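Local coordinates for protein galactose mutarotase related enzyme (Lactobacillus casei, PDB 3Q1N) that probably binds a carbohydrate and may act as an isomerase, as a galactose mutarotase-like member of the aldose 1-epimerase family, at residues A12-R17 against S89-T94; E20-V25 against N43-I48; H143-V148 against F251-P256. All blocks are in the same frame, centred on the assembly; numbering follows the deposited sequence.

Contact 1 of 3, residues A12-R17 against S89-T94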
# COMPACT_ATOMS: atom_id res chain seq x y z
N ALA A 12 -16.95 4.19 6.14
CA ALA A 12 -15.68 4.52 5.45
C ALA A 12 -15.91 5.81 4.64
O ALA A 12 -17.00 6.04 4.07
CB ALA A 12 -15.24 3.40 4.52
N GLY A 13 -14.88 6.65 4.59
CA GLY A 13 -14.87 7.84 3.76
C GLY A 13 -13.72 7.72 2.79
O GLY A 13 -12.60 7.33 3.19
N ILE A 14 -14.03 7.95 1.51
CA ILE A 14 -13.06 7.78 0.43
C ILE A 14 -13.09 9.02 -0.45
O ILE A 14 -14.16 9.44 -0.91
CB ILE A 14 -13.33 6.54 -0.49
CG1 ILE A 14 -13.50 5.25 0.32
CG2 ILE A 14 -12.20 6.37 -1.51
CD1 ILE A 14 -14.97 4.84 0.48
N ALA A 15 -11.93 9.59 -0.69
CA ALA A 15 -11.80 10.79 -1.53
C ALA A 15 -11.77 10.41 -2.99
O ALA A 15 -11.09 9.45 -3.40
CB ALA A 15 -10.53 11.54 -1.17
N GLU A 16 -12.51 11.17 -3.80
CA GLU A 16 -12.47 11.00 -5.23
C GLU A 16 -11.06 11.21 -5.73
O GLU A 16 -10.59 10.50 -6.61
CB GLU A 16 -13.43 11.98 -5.90
CG GLU A 16 -14.90 11.59 -5.64
CD GLU A 16 -15.93 12.65 -6.02
OE1 GLU A 16 -15.56 13.78 -6.36
OE2 GLU A 16 -17.15 12.34 -5.95
N ARG A 17 -10.34 12.14 -5.11
CA ARG A 17 -8.93 12.34 -5.44
C ARG A 17 -8.09 11.13 -5.01
O ARG A 17 -8.05 10.80 -3.83
CB ARG A 17 -8.38 13.65 -4.81
CG ARG A 17 -6.86 13.81 -5.00
CD ARG A 17 -6.45 13.95 -6.46
NE ARG A 17 -7.07 15.06 -7.14
CZ ARG A 17 -6.54 16.28 -7.23
NH1 ARG A 17 -5.37 16.54 -6.66
NH2 ARG A 17 -7.19 17.26 -7.88
N SER A 89 -23.32 0.46 0.82
CA SER A 89 -22.19 -0.22 1.40
C SER A 89 -21.03 -0.48 0.43
O SER A 89 -20.03 -1.08 0.82
CB SER A 89 -22.68 -1.53 2.03
OG SER A 89 -23.46 -2.24 1.08
N ALA A 90 -21.13 -0.01 -0.82
CA ALA A 90 -20.07 -0.26 -1.81
C ALA A 90 -20.02 0.88 -2.82
O ALA A 90 -21.04 1.56 -3.08
CB ALA A 90 -20.23 -1.62 -2.59
N VAL A 91 -18.85 1.02 -3.45
CA VAL A 91 -18.68 2.03 -4.47
C VAL A 91 -17.49 1.69 -5.32
O VAL A 91 -16.53 1.07 -4.83
CB VAL A 91 -18.52 3.43 -3.85
CG1 VAL A 91 -17.28 3.50 -2.95
CG2 VAL A 91 -18.41 4.52 -4.97
N THR A 92 -17.52 2.12 -6.59
CA THR A 92 -16.44 1.84 -7.54
C THR A 92 -15.88 3.17 -8.04
O THR A 92 -16.64 4.12 -8.35
CB THR A 92 -16.91 0.94 -8.73
OG1 THR A 92 -17.30 -0.34 -8.24
CG2 THR A 92 -15.80 0.73 -9.75
N PHE A 93 -14.55 3.24 -8.06
CA PHE A 93 -13.80 4.39 -8.56
C PHE A 93 -12.97 3.99 -9.76
O PHE A 93 -12.29 2.97 -9.74
CB PHE A 93 -12.83 4.88 -7.47
CG PHE A 93 -13.50 5.53 -6.29
CD1 PHE A 93 -13.81 6.87 -6.31
CD2 PHE A 93 -13.77 4.81 -5.14
CE1 PHE A 93 -14.39 7.53 -5.22
CE2 PHE A 93 -14.38 5.42 -4.02
CZ PHE A 93 -14.70 6.79 -4.05
N THR A 94 -12.94 4.82 -10.80
CA THR A 94 -12.24 4.49 -12.01
C THR A 94 -11.45 5.68 -12.52
O THR A 94 -11.95 6.78 -12.62
CB THR A 94 -13.23 4.05 -13.13
OG1 THR A 94 -14.05 2.97 -12.67
CG2 THR A 94 -12.45 3.54 -14.39
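Phe93 and Ile14 make the main apolar contact between A12-R17 and S89-T94. The outer rim of the phenyl ring leans obliquely against the branch point of the isoleucine, Ile14 CG2 lying 3.5 Å from Phe93 CE2 and almost as near to CZ. The first torsion of Ile14 (chi1 -52°) sets CG2 anti to the backbone N, where it meets the CE2-CZ side of the ring. In the conformer described, Ile14 CD1 comes to 4.3 Å from Val91 CG1, a loose contact. One beta-branched residue thus serves two partners two residues apart on the facing strand. No hydrogen bond joins the segments; the strand axes, 10.1 Å apart and nearly parallel at 15°, are too distant for backbone pairing. This is face-to-face packing of two beta sheets, in keeping with the beta-sandwich of the galactose mutarotase family: strand 10-15 belongs to a small antiparallel sheet, strand 90-96 to a large one, and Ile3, Ile5 and Val83 add further apolar side chains. Past the end of strand 10-15, Glu16 continues the packing with its aliphatic part, CA lying 4.0 Å from Phe93 CE1 with CG close by, and its chain crosses the ring at about a right angle. A serine in place of Phe93 would probably leave Ile14 CG2 and the Glu16 methylene without their partner and open a gap between the sheets.

Contact 2 of 3, residues E20-V25 against N43-I48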
# COMPACT_ATOMS: atom_id res chain seq x y z
N GLU A 20 -8.82 7.66 -2.49
CA GLU A 20 -8.02 7.48 -1.28
C GLU A 20 -8.91 7.22 -0.08
O GLU A 20 -9.71 8.09 0.30
CB GLU A 20 -7.19 8.70 -0.95
CG GLU A 20 -6.25 8.35 0.25
CD GLU A 20 -5.53 9.53 0.86
OE1 GLU A 20 -5.82 10.69 0.52
OE2 GLU A 20 -4.61 9.27 1.70
N LEU A 21 -8.80 6.05 0.51
CA LEU A 21 -9.47 5.82 1.79
C LEU A 21 -8.93 6.80 2.83
O LEU A 21 -7.71 6.89 3.02
CB LEU A 21 -9.18 4.41 2.26
CG LEU A 21 -9.76 3.96 3.59
CD1 LEU A 21 -11.26 3.82 3.55
CD2 LEU A 21 -9.11 2.60 4.01
N GLN A 22 -9.81 7.53 3.48
CA GLN A 22 -9.35 8.52 4.46
C GLN A 22 -9.83 8.25 5.88
O GLN A 22 -9.24 8.77 6.82
CB GLN A 22 -9.76 9.93 4.01
CG GLN A 22 -9.07 10.30 2.67
CD GLN A 22 -9.24 11.73 2.31
OE1 GLN A 22 -10.28 12.31 2.56
NE2 GLN A 22 -8.25 12.30 1.62
N SER A 23 -10.88 7.47 6.01
CA SER A 23 -11.49 7.19 7.31
C SER A 23 -12.17 5.83 7.30
O SER A 23 -12.77 5.42 6.28
CB SER A 23 -12.49 8.29 7.69
OG SER A 23 -13.24 7.96 8.85
N LEU A 24 -12.09 5.13 8.42
CA LEU A 24 -12.69 3.82 8.59
C LEU A 24 -12.98 3.64 10.07
O LEU A 24 -12.08 3.62 10.91
CB LEU A 24 -11.70 2.77 8.06
CG LEU A 24 -12.11 1.32 7.83
CD1 LEU A 24 -13.30 1.25 6.85
CD2 LEU A 24 -10.94 0.55 7.31
N VAL A 25 -14.26 3.59 10.39
CA VAL A 25 -14.71 3.80 11.74
C VAL A 25 -15.54 2.63 12.20
O VAL A 25 -16.41 2.16 11.46
CB VAL A 25 -15.56 5.11 11.84
CG1 VAL A 25 -16.33 5.24 13.19
CG2 VAL A 25 -14.68 6.32 11.63
N ASN A 43 0.83 13.84 6.26
CA ASN A 43 -0.37 14.50 5.84
C ASN A 43 -1.27 13.71 4.90
O ASN A 43 -2.14 14.29 4.27
CB ASN A 43 -0.04 15.86 5.21
CG ASN A 43 0.83 15.77 4.01
OD1 ASN A 43 1.17 14.68 3.52
ND2 ASN A 43 1.27 16.94 3.53
N ARG A 44 -1.05 12.39 4.79
CA ARG A 44 -1.92 11.53 3.99
C ARG A 44 -2.56 10.45 4.85
O ARG A 44 -2.36 10.44 6.08
CB ARG A 44 -1.13 10.96 2.85
CG ARG A 44 -0.56 12.07 1.99
CD ARG A 44 0.38 11.57 0.98
NE ARG A 44 1.04 12.68 0.27
CZ ARG A 44 0.57 13.29 -0.82
NH1 ARG A 44 -0.57 12.94 -1.42
NH2 ARG A 44 1.29 14.28 -1.36
N HIS A 45 -3.35 9.57 4.24
CA HIS A 45 -4.09 8.57 5.02
C HIS A 45 -3.80 7.14 4.51
O HIS A 45 -3.35 6.28 5.25
CB HIS A 45 -5.63 8.83 4.97
CG HIS A 45 -6.03 10.25 5.21
ND1 HIS A 45 -6.50 10.69 6.43
CD2 HIS A 45 -6.01 11.34 4.40
CE1 HIS A 45 -6.79 11.99 6.35
NE2 HIS A 45 -6.51 12.40 5.13
N ALA A 46 -4.09 6.91 3.23
CA ALA A 46 -3.96 5.56 2.63
C ALA A 46 -3.89 5.62 1.10
O ALA A 46 -4.81 5.11 0.40
CB ALA A 46 -5.16 4.64 3.12
N PRO A 47 -2.84 6.25 0.57
CA PRO A 47 -2.79 6.38 -0.88
C PRO A 47 -2.67 5.09 -1.69
O PRO A 47 -2.11 4.06 -1.23
CB PRO A 47 -1.53 7.22 -1.16
CG PRO A 47 -1.08 7.73 0.16
CD PRO A 47 -1.71 6.91 1.24
N ILE A 48 -3.18 5.19 -2.93
CA ILE A 48 -2.94 4.19 -3.94
C ILE A 48 -1.65 4.53 -4.66
O ILE A 48 -1.40 5.72 -4.98
CB ILE A 48 -4.13 4.10 -4.94
CG1 ILE A 48 -5.37 3.59 -4.22
CG2 ILE A 48 -3.75 3.15 -6.14
CD1 ILE A 48 -6.69 3.63 -5.06
O HOH W 1 -7.03 4.16 -0.85
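Glu20 reaches out with its chain extended to place one carboxylate oxygen against two successive backbone amides of the segment N43-I48. OE2 accepts from Ala46 N at 2.9 Å through its anti lone pair, in a nearly straight bond (166°), and from His45 N, also at 2.9 Å, nearly along the C-O axis but more bent. With CG anti to the backbone N (chi1 -173°), the side chain is long enough to meet this irregular segment, for which a glutamate is well suited: the two N-H groups are satisfied by a single acceptor. The other oxygen, OE1, takes Gln22 NE2 at 3.1 Å from above the carboxylate plane, which helps to fix the rotation of both groups. Gln22 in turn lies over one face of the His45 imidazole, CB 4.0 Å from the ring centroid in a CH-pi contact, while Glu20 OE2 comes to the edge of the same ring; carboxylate and ring planes are 66° apart. The imidazole's ND1 is engaged by Trp35 O. Small Ala46 lets Leu21 come close, CB to CB 4.1 Å, and a water links the two backbones, accepting from Leu21 N and donating to Ala46 O, whereas Leu21 O is buried without a partner. Gln22 and Ser23 both face Gly13 in a classic beta bulge on strand 20-26. That strand lies between strands 10-15 and 31-32 in its sheet, while Ala46 and Pro47 pack against strand 136-147.

Contact 3 of 3, residues H143-V148 against F251-P256. With EDO (1,2-ethanediol), chain J; EDO (1,2-ethanediol), chain I.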
# COMPACT_ATOMS: atom_id res chain seq x y z
N HIS A 143 -1.22 1.90 0.59
CA HIS A 143 -0.35 2.47 1.62
C HIS A 143 -1.13 2.99 2.87
O HIS A 143 -0.96 4.12 3.29
CB HIS A 143 0.41 3.64 0.92
CG HIS A 143 1.65 4.15 1.62
ND1 HIS A 143 1.62 4.77 2.85
CD2 HIS A 143 2.93 4.24 1.19
CE1 HIS A 143 2.84 5.19 3.17
NE2 HIS A 143 3.65 4.89 2.17
N PRO A 144 -1.96 2.13 3.51
CA PRO A 144 -2.75 2.63 4.65
C PRO A 144 -1.91 2.77 5.90
O PRO A 144 -1.15 1.88 6.23
CB PRO A 144 -3.78 1.52 4.85
CG PRO A 144 -3.15 0.30 4.31
CD PRO A 144 -2.41 0.79 3.10
N ALA A 145 -2.11 3.86 6.62
CA ALA A 145 -1.51 4.07 7.93
C ALA A 145 -2.61 3.85 8.97
O ALA A 145 -3.70 4.40 8.87
CB ALA A 145 -0.99 5.47 8.05
N PHE A 146 -2.32 3.00 9.94
CA PHE A 146 -3.24 2.61 10.99
C PHE A 146 -2.86 3.22 12.32
O PHE A 146 -1.69 3.18 12.73
CB PHE A 146 -3.24 1.10 11.14
CG PHE A 146 -3.77 0.39 9.93
CD1 PHE A 146 -5.12 0.45 9.62
CD2 PHE A 146 -2.91 -0.25 9.06
CE1 PHE A 146 -5.63 -0.18 8.50
CE2 PHE A 146 -3.41 -0.87 7.91
CZ PHE A 146 -4.75 -0.84 7.63
N ASN A 147 -3.85 3.77 12.99
CA ASN A 147 -3.62 4.31 14.35
C ASN A 147 -3.16 3.19 15.30
O ASN A 147 -3.67 2.05 15.22
CB ASN A 147 -4.88 4.95 14.88
CG ASN A 147 -5.27 6.17 14.07
OD1 ASN A 147 -4.46 7.08 13.93
ND2 ASN A 147 -6.48 6.16 13.50
N VAL A 148 -2.18 3.53 16.16
CA VAL A 148 -1.69 2.64 17.23
C VAL A 148 -1.48 3.39 18.53
O VAL A 148 -1.25 4.59 18.52
CB VAL A 148 -0.36 1.91 16.84
CG1 VAL A 148 -0.58 1.03 15.58
CG2 VAL A 148 0.79 2.92 16.61
N PHE A 251 1.10 6.07 14.67
CA PHE A 251 0.58 5.16 13.60
C PHE A 251 1.66 4.26 13.04
O PHE A 251 2.84 4.56 13.14
CB PHE A 251 -0.13 5.96 12.49
CG PHE A 251 0.78 6.69 11.51
CD1 PHE A 251 1.46 6.03 10.47
CD2 PHE A 251 0.94 8.07 11.61
CE1 PHE A 251 2.26 6.74 9.56
CE2 PHE A 251 1.74 8.77 10.69
CZ PHE A 251 2.41 8.11 9.70
N ILE A 252 1.23 3.15 12.45
CA ILE A 252 2.08 2.25 11.70
C ILE A 252 1.32 1.91 10.44
O ILE A 252 0.12 1.61 10.50
CB ILE A 252 2.39 0.96 12.51
CG1 ILE A 252 3.17 1.30 13.78
CG2 ILE A 252 3.24 -0.03 11.60
CD1 ILE A 252 3.29 0.11 14.74
N ALA A 253 2.01 2.09 9.29
CA ALA A 253 1.48 1.68 8.01
C ALA A 253 1.85 0.24 7.69
O ALA A 253 2.97 -0.20 7.94
CB ALA A 253 1.97 2.65 6.87
N VAL A 254 0.89 -0.48 7.10
CA VAL A 254 1.07 -1.88 6.72
C VAL A 254 0.52 -1.95 5.33
O VAL A 254 -0.69 -1.81 5.12
CB VAL A 254 0.37 -2.87 7.71
CG1 VAL A 254 0.76 -4.32 7.31
CG2 VAL A 254 0.78 -2.56 9.19
N GLU A 255 1.42 -2.11 4.34
CA GLU A 255 1.18 -1.70 2.98
C GLU A 255 1.30 -2.85 1.99
O GLU A 255 2.41 -3.34 1.72
CB GLU A 255 2.18 -0.60 2.62
CG GLU A 255 2.34 0.54 3.66
CD GLU A 255 3.52 1.44 3.37
OE1 GLU A 255 4.24 1.19 2.36
OE2 GLU A 255 3.78 2.39 4.14
N PRO A 256 0.17 -3.31 1.45
CA PRO A 256 0.26 -4.37 0.45
C PRO A 256 0.92 -3.86 -0.84
O PRO A 256 0.47 -2.85 -1.38
CB PRO A 256 -1.21 -4.77 0.23
CG PRO A 256 -1.94 -4.36 1.50
CD PRO A 256 -1.24 -3.08 1.88
C1 EDO J . 6.73 3.35 2.91
O1 EDO J . 6.27 2.85 1.64
C2 EDO J . 7.24 4.78 2.83
O2 EDO J . 6.21 5.68 2.37
C1 EDO I . -5.62 -0.41 13.99
O1 EDO I . -6.60 -0.21 15.01
C2 EDO I . -4.54 -1.36 14.47
O2 EDO I . -3.87 -0.82 15.62
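H143-V148 and F251-P256 pair as antiparallel strands, Phe146 and Ile252 forming a hydrogen-bonded pair in which Phe146 N reaches Ile252 O, and Ile252 N reaches Phe146 O, each at 2.9 Å. A longer bond, Val254 N to Pro144 O at 3.2 Å, extends the ladder to a proline whose own nitrogen has no hydrogen to give. Ala145 and Ala253 form the non-hydrogen-bonded pair between, their CA atoms 3.8 Å apart, a closeness to which two small residues are suited. On their side of the sheet, Ala145 CB also meets the ring of Phe251, 3.5 Å from CD1, and Trp35 and Trp42 pack nearby. On the opposite side, Phe146 packs on strands 217-221 and 229-232, and Ile252 touches Ile241 of the adjoining strand 238-242. The Phe146 ring turns its edge to Ile252 O and Val254 O, and Val148 CG2 touches Ile252 CG1. These strands belong to the antiparallel sheet architecture of the galactose mutarotase fold, whose sheet surface in relatives carries the sugar site. Consistent with such a pocket, the polar pair His143 and Glu255 lies side by side at the end of the ladder, ring and carboxylate stacked with planes 28° apart. Glu255 OE2 sits over one face of the imidazole, 3.1 Å from His143 CE1, offset toward the rim. His143 places CG anti to the backbone N (chi1 -163°), which brings its ring alongside the extended Glu255. A 1,2-ethanediol, probably from the crystallisation liquor, bridges the two: His143 NE2 donates to its O2 at 2.7 Å, nearly straight and in the ring plane, and its O1 donates to Glu255 OE1 at the same distance. The rings of Trp42 and Trp242 also meet the histidine ring.

Overall arrangement
The three contacts form a chain from the small antiparallel sheet toward a site that holds small molecules, probably from the crystallisation liquor. Contacts 1 and 2 are centred 11 Å apart and meet on neighbouring strands of that sheet: Gly13 O lies 2.8 Å from Gln22 N and Ala15 N 2.9 Å from Glu20 O, both probable hydrogen bonds. Contact 2 hands on to contact 3, with centres 10 Å apart, where Pro47 O lies 3.0 Å from His143 N and His45 O 3.0 Å from Ala145 N. Contacts 1 and 3 do not touch, their nearest atoms being about 11 Å apart. The side chains of Pro47 and His143 each lie about 3 Å from a bound nitrate, consistent with contacts 2 and 3 both bordering the probable sugar pocket.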